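Local coordinates for Dna-binding protein RAP1 (Saccharomyces cerevisiae, PDB 4BJT) that binds telomeric and regulatory DNA to repress or activate transcription and, through its C-terminal domain, binds the telomere-associated protein Rif1, at residues Glu97-Asp102 with Gln113-Glu118; Glu168-Asn173 with Met192-Phe197; Ile61-Ile66 with Ser87-Met92. All coordinates share one frame; numbering follows the deposited sequence.

The three contacts join parts of one all-helical domain. Contacts 1 and 3 share helix 88-99: contact 3 packs its first turn against the loop segment 61-66, and contact 1 packs its C-terminal part against helix 108-119. Their centres lie 18 Å apart, with nearest atoms about 5 Å apart. Contact 2 sits on the opposite side of the chain's centre from both, its own centre 29 Å from that of contact 1 and 33 Å from that of contact 3. Residues of its segment 192-197, Met-192 and Phe-196, touch the bound Rif1 peptide, consistent with helix 187-198 being held behind the peptide by this contact.

Contact 1: Glu97-Asp102 with Gln113-Glu118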
# COMPACT_ATOMS: atom_id res chain seq x y z
N GLU C 97 -0.30 5.15 -13.72
CA GLU C 97 -0.82 4.60 -14.98
C GLU C 97 -1.29 3.13 -14.82
O GLU C 97 -2.40 2.79 -15.24
CB GLU C 97 0.25 4.74 -16.08
CG GLU C 97 -0.18 4.38 -17.49
CD GLU C 97 0.93 4.46 -18.52
OE1 GLU C 97 1.97 5.11 -18.24
OE2 GLU C 97 0.76 3.89 -19.62
N VAL C 98 -0.52 2.30 -14.09
CA VAL C 98 -0.90 0.90 -13.87
C VAL C 98 -2.17 0.80 -13.03
O VAL C 98 -3.13 0.14 -13.43
CB VAL C 98 0.23 0.09 -13.20
CG1 VAL C 98 -0.25 -1.31 -12.80
CG2 VAL C 98 1.45 -0.02 -14.12
N ILE C 99 -2.15 1.45 -11.86
CA ILE C 99 -3.27 1.32 -10.92
C ILE C 99 -4.54 2.04 -11.40
O ILE C 99 -5.60 1.75 -10.84
CB ILE C 99 -2.91 1.70 -9.47
CG1 ILE C 99 -2.65 3.21 -9.32
CG2 ILE C 99 -1.74 0.82 -8.94
CD1 ILE C 99 -2.27 3.62 -7.99
N SER C 100 -4.46 2.89 -12.45
CA SER C 100 -5.62 3.56 -13.06
C SER C 100 -6.33 2.65 -14.09
O SER C 100 -7.36 3.03 -14.64
CB SER C 100 -5.20 4.86 -13.74
OG SER C 100 -4.82 5.81 -12.76
N GLY C 101 -5.75 1.48 -14.37
CA GLY C 101 -6.31 0.52 -15.30
C GLY C 101 -7.59 -0.11 -14.79
O GLY C 101 -7.93 0.01 -13.61
N ASP C 102 -8.29 -0.80 -15.68
CA ASP C 102 -9.55 -1.46 -15.35
C ASP C 102 -9.26 -2.80 -14.70
O ASP C 102 -8.71 -3.69 -15.36
CB ASP C 102 -10.39 -1.66 -16.63
CG ASP C 102 -10.74 -0.37 -17.36
OD1 ASP C 102 -10.63 0.72 -16.74
OD2 ASP C 102 -11.14 -0.45 -18.54
N GLN C 113 0.78 -8.92 -11.97
CA GLN C 113 1.60 -9.12 -13.15
C GLN C 113 1.98 -7.80 -13.82
O GLN C 113 3.13 -7.60 -14.21
CB GLN C 113 0.89 -10.04 -14.17
CG GLN C 113 1.77 -10.44 -15.35
CD GLN C 113 2.93 -11.29 -14.91
OE1 GLN C 113 2.75 -12.32 -14.27
NE2 GLN C 113 4.16 -10.84 -15.14
N ASP C 114 1.04 -6.86 -13.91
CA ASP C 114 1.31 -5.57 -14.53
C ASP C 114 2.28 -4.73 -13.67
O ASP C 114 3.17 -4.06 -14.21
CB ASP C 114 -0.00 -4.81 -14.76
CG ASP C 114 -0.97 -5.52 -15.71
OD1 ASP C 114 -0.52 -6.41 -16.47
OD2 ASP C 114 -2.18 -5.21 -15.66
N LEU C 115 2.18 -4.84 -12.34
CA LEU C 115 3.11 -4.11 -11.45
C LEU C 115 4.54 -4.65 -11.57
O LEU C 115 5.52 -3.93 -11.35
CB LEU C 115 2.64 -4.21 -10.00
CG LEU C 115 1.38 -3.40 -9.67
CD1 LEU C 115 0.80 -3.83 -8.33
CD2 LEU C 115 1.67 -1.88 -9.68
N CYS C 116 4.66 -5.93 -11.91
CA CYS C 116 5.95 -6.56 -12.16
C CYS C 116 6.51 -6.09 -13.52
O CYS C 116 7.62 -5.55 -13.59
CB CYS C 116 5.74 -8.07 -12.11
SG CYS C 116 7.14 -9.04 -12.70
N ASP C 117 5.70 -6.21 -14.58
CA ASP C 117 6.13 -5.89 -15.94
C ASP C 117 6.37 -4.44 -16.24
O ASP C 117 7.25 -4.13 -17.04
CB ASP C 117 5.09 -6.42 -16.96
CG ASP C 117 4.93 -7.93 -16.98
OD1 ASP C 117 5.83 -8.63 -16.46
OD2 ASP C 117 3.90 -8.40 -17.49
N GLU C 118 5.56 -3.54 -15.64
CA GLU C 118 5.64 -2.11 -15.95
C GLU C 118 6.41 -1.28 -14.95
O GLU C 118 6.99 -0.27 -15.35
CB GLU C 118 4.23 -1.55 -16.12
CG GLU C 118 3.51 -2.20 -17.29
CD GLU C 118 2.11 -1.69 -17.51
OE1 GLU C 118 1.95 -0.50 -17.85
OE2 GLU C 118 1.16 -2.48 -17.28
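Asp-114, whose CB touches Val-98, has its OD2 gripped by two groups, the hydroxyl of Tyr-103 and the ammonium of Lys-110. The Tyr-103 bond ties helix 108-119 to the loop before it; that to Lys-110 stays within the helix. The setting is a pair of consecutive helices joined by a short loop, the C-terminal part of helix 88-99 packing against the middle and end of helix 108-119. Val-98 carries the interface, its two methyls dividing the work. CG1, set anti to the backbone N (chi1 172°), reaches CD2 of Leu-115 at 3.7 Å and CB of Asp-114 at 4.0 Å. CG2 turns to Glu-118 instead, meeting its CB at 3.8 Å. The Glu-118 chain runs out past this methyl, so that its carboxylate also lies alongside CG2, an apolar cover for part of an acidic group. OE1 of Glu-118 comes within 4.9 Å of OE2 of Glu-97, an approach of like charges that Lys-94, near both, probably offsets. Tyr-103 also covers Val-98, while Leu-115 continues into the core against Leu-95, Ile-121 and Phe-140. Ile-99, which also packs on Pro-141, adds a looser contact, its CG2 4.4 Å from CD2 of Leu-115.

Contact 2: Glu168-Asn173 with Met192-Phe197; sequences ESLKSN and MRKRFF
In the helical C-terminal part of the domain, helix 187-198 packs against the end of helix 164-171, with helix 175-185, whose Leu-181 also touches Leu-170, joining them in sequence. The central element is Leu-170, which meets Arg-193, Lys-194 and Phe-197 of the facing helix. With CG anti to the backbone N (chi1 -175°), Leu-170 points its branch at that helix, CD2 going to Arg-193 and Phe-197 and CD1 to Lys-194. CD2 presses on the aliphatic stem of Arg-193, 3.5 Å from CG, and meets the Phe-197 ring obliquely, 3.9 Å from CD2 of that ring. CD1 rests against the extended Lys-194 chain, 3.6 Å from CE.

Lys-171 covers part of Phe-197. Its chain, extended as far as CD, lays CD over one face of the ring, and the bend at chi3 (-79°) then leads on to NZ, 4.2 Å from CE1 of Phe-197; NZ also makes a long salt bridge, 3.9 Å, to OE2 of Glu-168. Beyond its stem, Arg-193 turns at chi2 so that the guanidinium leaves Leu-170 behind: NE pairs with Asp-167, NH1 bonds the carbonyl of Thr-131 and the hydroxyl of Ser-134, and the group makes a cation-pi contact with Trp-162. Met-192 and Phe-196, on another side of the same helix, pack on the bound Rif1 peptide, consistent with helix 187-198 being held behind it. Where helix 164-171 gives way to Asn-173 with its positive phi, OG of Ser-172 donates to O of Ser-169 at 2.7 Å, tilted 21° from the carbonyl plane.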
# COMPACT_ATOMS: atom_id res chain seq x y z
N GLU C 168 -3.13 -6.82 15.34
CA GLU C 168 -3.19 -7.33 16.71
C GLU C 168 -4.11 -6.45 17.57
O GLU C 168 -4.92 -6.98 18.34
CB GLU C 168 -1.78 -7.44 17.30
CG GLU C 168 -0.95 -8.53 16.64
CD GLU C 168 -1.46 -9.96 16.79
OE1 GLU C 168 -2.15 -10.24 17.80
OE2 GLU C 168 -1.18 -10.79 15.90
N SER C 169 -4.05 -5.12 17.40
CA SER C 169 -4.96 -4.22 18.12
C SER C 169 -6.41 -4.50 17.75
O SER C 169 -7.29 -4.49 18.63
CB SER C 169 -4.64 -2.75 17.81
OG SER C 169 -3.41 -2.37 18.40
N LEU C 170 -6.66 -4.79 16.47
CA LEU C 170 -8.01 -5.06 15.99
C LEU C 170 -8.61 -6.29 16.70
O LEU C 170 -9.76 -6.25 17.12
CB LEU C 170 -7.99 -5.27 14.47
CG LEU C 170 -9.34 -5.46 13.80
CD1 LEU C 170 -10.26 -4.27 14.09
CD2 LEU C 170 -9.17 -5.66 12.32
N LYS C 171 -7.84 -7.33 16.88
CA LYS C 171 -8.34 -8.55 17.50
C LYS C 171 -8.25 -8.52 19.03
O LYS C 171 -8.70 -9.46 19.68
CB LYS C 171 -7.55 -9.75 16.96
CG LYS C 171 -7.69 -9.92 15.45
CD LYS C 171 -6.86 -11.07 14.92
CE LYS C 171 -5.40 -10.72 14.76
NZ LYS C 171 -4.60 -11.87 14.26
N SER C 172 -7.62 -7.51 19.60
CA SER C 172 -7.45 -7.43 21.05
C SER C 172 -8.70 -7.23 21.92
O SER C 172 -8.55 -7.44 23.12
CB SER C 172 -6.48 -6.30 21.40
OG SER C 172 -7.09 -5.03 21.31
N ASN C 173 -9.87 -6.80 21.42
CA ASN C 173 -11.05 -6.54 22.28
C ASN C 173 -10.73 -5.41 23.30
O ASN C 173 -11.42 -5.36 24.33
CB ASN C 173 -11.58 -7.82 23.04
CG ASN C 173 -12.26 -8.84 22.15
OD1 ASN C 173 -13.16 -8.51 21.38
ND2 ASN C 173 -11.90 -10.10 22.28
N MET C 192 -14.02 -2.85 7.33
CA MET C 192 -13.59 -3.68 6.21
C MET C 192 -12.56 -4.72 6.69
O MET C 192 -12.62 -5.89 6.30
CB MET C 192 -13.00 -2.85 5.07
CG MET C 192 -12.65 -3.73 3.88
SD MET C 192 -11.99 -2.85 2.47
CE MET C 192 -13.47 -2.41 1.67
N ARG C 193 -11.60 -4.28 7.52
CA ARG C 193 -10.54 -5.16 8.02
C ARG C 193 -11.13 -6.33 8.84
O ARG C 193 -10.72 -7.50 8.70
CB ARG C 193 -9.52 -4.36 8.84
CG ARG C 193 -8.19 -5.08 9.02
CD ARG C 193 -7.35 -5.00 7.76
NE ARG C 193 -6.03 -5.61 7.91
CZ ARG C 193 -5.24 -5.93 6.89
NH1 ARG C 193 -5.60 -5.65 5.64
NH2 ARG C 193 -4.07 -6.54 7.11
N LYS C 194 -12.11 -6.02 9.66
CA LYS C 194 -12.83 -7.05 10.43
C LYS C 194 -13.51 -8.05 9.52
O LYS C 194 -13.44 -9.26 9.80
CB LYS C 194 -13.88 -6.40 11.35
CG LYS C 194 -13.28 -5.66 12.51
CD LYS C 194 -14.38 -5.23 13.49
CE LYS C 194 -13.81 -4.55 14.71
NZ LYS C 194 -14.86 -3.89 15.53
N ARG C 195 -14.16 -7.58 8.45
CA ARG C 195 -14.82 -8.47 7.47
C ARG C 195 -13.79 -9.40 6.83
O ARG C 195 -14.09 -10.60 6.65
CB ARG C 195 -15.55 -7.68 6.36
CG ARG C 195 -16.85 -7.02 6.82
CD ARG C 195 -17.74 -6.61 5.65
NE ARG C 195 -17.18 -5.51 4.85
CZ ARG C 195 -17.23 -4.22 5.17
NH1 ARG C 195 -17.79 -3.82 6.31
NH2 ARG C 195 -16.68 -3.31 4.36
N PHE C 196 -12.58 -8.88 6.51
CA PHE C 196 -11.48 -9.68 5.93
C PHE C 196 -11.11 -10.81 6.87
O PHE C 196 -10.94 -11.94 6.42
CB PHE C 196 -10.21 -8.83 5.69
CG PHE C 196 -9.99 -8.22 4.33
CD1 PHE C 196 -10.95 -7.41 3.75
CD2 PHE C 196 -8.78 -8.38 3.67
CE1 PHE C 196 -10.74 -6.83 2.50
CE2 PHE C 196 -8.57 -7.80 2.42
CZ PHE C 196 -9.58 -7.06 1.83
N PHE C 197 -10.93 -10.49 8.16
CA PHE C 197 -10.64 -11.51 9.19
C PHE C 197 -11.77 -12.53 9.34
O PHE C 197 -11.51 -13.74 9.41
CB PHE C 197 -10.28 -10.87 10.56
CG PHE C 197 -8.83 -10.44 10.62
CD1 PHE C 197 -7.81 -11.39 10.56
CD2 PHE C 197 -8.48 -9.11 10.64
CE1 PHE C 197 -6.47 -11.00 10.56
CE2 PHE C 197 -7.15 -8.71 10.67
CZ PHE C 197 -6.16 -9.65 10.57

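Contact 3: Ile61-Ile66 with Ser87-Met92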
# COMPACT_ATOMS: atom_id res chain seq x y z
N ILE C 61 3.39 13.95 -0.77
CA ILE C 61 4.82 14.03 -0.49
C ILE C 61 5.49 14.33 -1.84
O ILE C 61 5.17 13.68 -2.83
CB ILE C 61 5.33 12.68 0.09
CG1 ILE C 61 4.82 12.50 1.52
CG2 ILE C 61 6.88 12.60 0.04
CD1 ILE C 61 4.91 11.09 2.03
N ASP C 62 6.38 15.31 -1.88
CA ASP C 62 7.04 15.74 -3.13
C ASP C 62 8.03 14.66 -3.56
O ASP C 62 9.00 14.39 -2.86
CB ASP C 62 7.75 17.07 -2.92
CG ASP C 62 8.45 17.63 -4.15
OD1 ASP C 62 8.54 16.92 -5.16
OD2 ASP C 62 8.87 18.81 -4.11
N PRO C 63 7.79 13.95 -4.69
CA PRO C 63 8.72 12.88 -5.07
C PRO C 63 10.12 13.37 -5.41
O PRO C 63 11.06 12.60 -5.28
CB PRO C 63 8.04 12.27 -6.31
CG PRO C 63 7.28 13.41 -6.89
CD PRO C 63 6.75 14.15 -5.71
N ASP C 64 10.27 14.65 -5.75
CA ASP C 64 11.60 15.19 -6.09
C ASP C 64 12.50 15.31 -4.88
O ASP C 64 13.71 15.42 -5.05
CB ASP C 64 11.46 16.55 -6.75
CG ASP C 64 10.51 16.53 -7.92
OD1 ASP C 64 10.54 15.52 -8.70
OD2 ASP C 64 9.61 17.38 -7.97
N THR C 65 11.93 15.24 -3.67
CA THR C 65 12.67 15.27 -2.41
C THR C 65 13.20 13.89 -2.05
O THR C 65 13.89 13.76 -1.05
CB THR C 65 11.80 15.79 -1.24
OG1 THR C 65 10.76 14.87 -0.89
CG2 THR C 65 11.25 17.16 -1.49
N ILE C 66 12.86 12.86 -2.86
CA ILE C 66 13.27 11.48 -2.60
C ILE C 66 14.31 11.08 -3.63
O ILE C 66 13.97 10.81 -4.78
CB ILE C 66 12.04 10.55 -2.66
CG1 ILE C 66 10.97 10.96 -1.61
CG2 ILE C 66 12.47 9.08 -2.43
CD1 ILE C 66 9.66 10.25 -1.72
N SER C 87 13.97 8.74 -11.87
CA SER C 87 13.62 9.53 -10.70
C SER C 87 12.45 8.88 -9.98
O SER C 87 11.70 8.08 -10.57
CB SER C 87 13.23 10.94 -11.15
OG SER C 87 12.07 10.92 -11.97
N THR C 88 12.23 9.31 -8.75
CA THR C 88 11.07 8.82 -8.00
C THR C 88 9.79 9.23 -8.70
O THR C 88 8.85 8.43 -8.80
CB THR C 88 11.11 9.34 -6.55
OG1 THR C 88 12.32 8.87 -5.98
CG2 THR C 88 9.91 8.87 -5.73
N ARG C 89 9.74 10.46 -9.23
CA ARG C 89 8.56 10.94 -9.93
C ARG C 89 8.22 10.04 -11.13
O ARG C 89 7.05 9.74 -11.36
CB ARG C 89 8.75 12.40 -10.37
CG ARG C 89 7.53 13.00 -11.04
CD ARG C 89 7.78 14.42 -11.43
NE ARG C 89 7.84 15.33 -10.28
CZ ARG C 89 6.79 15.90 -9.68
NH1 ARG C 89 5.56 15.65 -10.10
NH2 ARG C 89 6.96 16.72 -8.66
N GLN C 90 9.23 9.60 -11.88
CA GLN C 90 8.97 8.77 -13.05
C GLN C 90 8.35 7.44 -12.63
O GLN C 90 7.38 6.97 -13.25
CB GLN C 90 10.23 8.56 -13.88
CG GLN C 90 9.90 7.94 -15.23
CD GLN C 90 11.12 7.84 -16.10
OE1 GLN C 90 12.15 7.35 -15.66
NE2 GLN C 90 11.08 8.41 -17.31
N PHE C 91 8.87 6.83 -11.56
CA PHE C 91 8.30 5.60 -11.02
C PHE C 91 6.86 5.82 -10.58
O PHE C 91 5.97 5.05 -10.94
CB PHE C 91 9.14 5.08 -9.84
CG PHE C 91 8.45 4.03 -8.99
CD1 PHE C 91 8.34 2.72 -9.43
CD2 PHE C 91 7.92 4.36 -7.77
CE1 PHE C 91 7.68 1.76 -8.65
CE2 PHE C 91 7.24 3.42 -7.01
CZ PHE C 91 7.17 2.10 -7.43
N MET C 92 6.61 6.89 -9.83
CA MET C 92 5.28 7.16 -9.29
C MET C 92 4.29 7.40 -10.42
O MET C 92 3.15 6.97 -10.33
CB MET C 92 5.28 8.37 -8.34
CG MET C 92 6.10 8.17 -7.10
SD MET C 92 5.57 6.77 -6.05
CE MET C 92 3.93 7.15 -5.77
O HOH W 1 11.48 12.54 -8.48
O HOH W 2 13.98 11.37 -7.54
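The charged part of this contact is a side-on pairing of Arg-89 with Asp-64. OD1 of Asp-64 receives NE of Arg-89 on its syn lone pair at 3.1 Å, and OD2 of Asp-64 receives NH2 of Arg-89 at 2.8 Å in a nearly straight bond (171°). The Arg-89 chain runs extended to CD and then bends at chi3 (-71°), which swings the guanidinium back over the loop; both oxygens lie near its plane, although the two planar groups are twisted 36° apart. OD1 of Asp-62 adds a long, oblique ion pair to NH2 and lies 3.0 Å from OD2 of Asp-64, a closeness of two acceptors that the shared Arg-89 probably eases. It also accepts from the backbone N of Asp-64 at 2.9 Å, an Asx turn that opens the 3-10 segment 63-65.

Hydrogen bonds to the backbone form the second group. The loop after helix 56-59 is laid here on the N-terminal turn of helix 88-99, whose N-cap, Ser-87, takes the bond of Gln-90 N on OG. OG1 of Thr-88 donates to O of Ile-66 at 2.8 Å, from above the carbonyl plane. Two waters serve the same turn: one accepts from Arg-89 N and donates to OD1 of Asp-64, the other accepts from Thr-88 N and donates to O of Ile-66.

In the packing, CG of Pro-63 lies 3.7 Å above one face of the Arg-89 guanidinium, offset toward the rim, and CB of Pro-63 meets CG2 of Thr-88 at 3.9 Å. Ile-66, which reaches Phe-148 of helix 140-150, crosses Thr-88 at about a right angle, its CG2 methyl beside the Thr-88 hydroxyl, 3.6 Å from OG1.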